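Local coordinates for protein packaging enzyme P4 (Pseudomonas phage phi6, PDB 4BLO) that probably hydrolyses nucleoside triphosphates as a hexameric RecA-like helicase to drive viral RNA into the phage procapsid, at residues L[148-153]-L[185-190]. Sequence-based numbering, arbitrary orientation.
Sequences WGEVAE and AVDSVR
At the nucleotide-binding end of the RecA-like P-loop core, the loop 148-153 leaving strand 144-147 meets the end of the neighbouring parallel strand 184-187. In place of regular parallel pairing, Trp-148 grips the single cis peptide Asp-187/Ser-188: its N donates to Asp-187 O (3.1 Å), from above that carbonyl's plane, and Ser-188 N reaches Trp-148 O (2.8 Å) on a lone pair, nearly straight at 161°. Asp-187 is consistent with a Walker B acid: its strand is one removed from P-loop strand 120-126, with 226-231 between, and OD2 is hydrogen-bonded to Ser-133 OG of the ADP pocket; OD1 lies 4.3 Å from Glu-150 OE1. With CG anti to the backbone N (chi1 -165°), Trp-148 brings its indole edge to Ser-188 O, 3.3 Å from CE3, and CZ3 to 4.3 Å from Val-189 CG2, an apolar contact; NE1 is hydrogen-bonded to Ser-165 O. Arg-190, which also makes weak hydrogen bonds to a neighbouring subunit, pins the Glu-150 carboxylate in a side-on salt bridge, the two group planes 70° apart. Both nitrogens hydrogen-bond to one oxygen: NE meets Glu-150 OE2 at 2.9 Å, nearly along its C-O bond, and NH2 comes to OE2 from above the carboxylate plane at 3.1 Å.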
# COMPACT_ATOMS: atom_id res chain seq x y z
N TRP L 148 29.35 -7.60 5.77
CA TRP L 148 28.25 -6.67 5.99
C TRP L 148 26.96 -7.45 6.32
O TRP L 148 26.62 -8.40 5.61
CB TRP L 148 28.10 -5.81 4.72
CG TRP L 148 27.28 -4.57 4.83
CD1 TRP L 148 27.23 -3.70 5.88
CD2 TRP L 148 26.49 -3.98 3.78
NE1 TRP L 148 26.39 -2.65 5.58
CE2 TRP L 148 25.93 -2.79 4.29
CE3 TRP L 148 26.17 -4.37 2.47
CZ2 TRP L 148 25.09 -1.98 3.54
CZ3 TRP L 148 25.32 -3.57 1.72
CH2 TRP L 148 24.77 -2.40 2.26
N GLY L 149 26.29 -7.06 7.41
CA GLY L 149 25.02 -7.62 7.86
C GLY L 149 24.94 -9.13 7.95
O GLY L 149 23.93 -9.74 7.59
N GLU L 150 26.02 -9.73 8.46
CA GLU L 150 26.19 -11.16 8.66
C GLU L 150 26.46 -11.44 10.11
O GLU L 150 27.10 -10.62 10.76
CB GLU L 150 27.36 -11.62 7.79
CG GLU L 150 26.98 -11.82 6.33
CD GLU L 150 25.79 -12.74 6.14
OE1 GLU L 150 25.88 -13.93 6.53
OE2 GLU L 150 24.73 -12.25 5.69
N VAL L 151 25.96 -12.57 10.66
CA VAL L 151 26.18 -12.88 12.09
C VAL L 151 27.67 -13.35 12.31
O VAL L 151 28.39 -13.58 11.34
CB VAL L 151 25.13 -13.89 12.62
CG1 VAL L 151 25.54 -15.34 12.40
CG2 VAL L 151 24.79 -13.63 14.06
N ALA L 152 28.14 -13.42 13.59
CA ALA L 152 29.51 -13.81 13.94
C ALA L 152 29.84 -15.22 13.43
O ALA L 152 29.24 -16.20 13.87
CB ALA L 152 29.72 -13.73 15.44
N GLU L 153 30.79 -15.28 12.47
CA GLU L 153 31.27 -16.51 11.84
C GLU L 153 32.80 -16.55 11.87
O GLU L 153 33.43 -15.58 12.28
CB GLU L 153 30.75 -16.62 10.40
CG GLU L 153 29.25 -16.75 10.27
CD GLU L 153 28.78 -17.24 8.92
OE1 GLU L 153 28.80 -18.47 8.71
OE2 GLU L 153 28.41 -16.40 8.07
N ALA L 185 35.30 -9.08 -2.54
CA ALA L 185 34.07 -9.83 -2.34
C ALA L 185 33.24 -9.22 -1.24
O ALA L 185 33.80 -8.70 -0.27
CB ALA L 185 34.38 -11.27 -2.02
N VAL L 186 31.90 -9.28 -1.37
CA VAL L 186 30.97 -8.76 -0.36
C VAL L 186 30.06 -9.87 0.16
O VAL L 186 29.25 -10.42 -0.60
CB VAL L 186 30.13 -7.55 -0.86
CG1 VAL L 186 29.39 -6.88 0.30
CG2 VAL L 186 31.00 -6.54 -1.59
N ASP L 187 30.22 -10.20 1.46
CA ASP L 187 29.41 -11.16 2.22
C ASP L 187 28.93 -10.48 3.51
O ASP L 187 29.71 -10.36 4.45
CB ASP L 187 30.18 -12.46 2.53
CG ASP L 187 29.33 -13.62 3.02
OD1 ASP L 187 28.09 -13.59 2.84
OD2 ASP L 187 29.91 -14.59 3.57
N SER L 188 27.71 -9.92 3.55
CA SER L 188 26.61 -10.02 2.57
C SER L 188 26.22 -8.68 2.00
O SER L 188 26.70 -7.64 2.45
CB SER L 188 25.38 -10.57 3.29
OG SER L 188 24.60 -11.44 2.50
N VAL L 189 25.26 -8.72 1.07
CA VAL L 189 24.62 -7.56 0.47
C VAL L 189 23.16 -7.46 1.08
O VAL L 189 22.47 -6.47 0.83
CB VAL L 189 24.68 -7.59 -1.09
CG1 VAL L 189 23.47 -8.27 -1.72
CG2 VAL L 189 24.90 -6.20 -1.65
N ARG L 190 22.75 -8.45 1.93
CA ARG L 190 21.46 -8.53 2.67
C ARG L 190 21.03 -7.19 3.32
O ARG L 190 19.85 -6.88 3.17
CB ARG L 190 21.49 -9.59 3.78
CG ARG L 190 21.21 -11.02 3.37
CD ARG L 190 20.81 -11.88 4.58
NE ARG L 190 21.81 -11.89 5.66
CZ ARG L 190 21.53 -12.02 6.96
NH1 ARG L 190 20.28 -12.16 7.37
NH2 ARG L 190 22.51 -12.02 7.85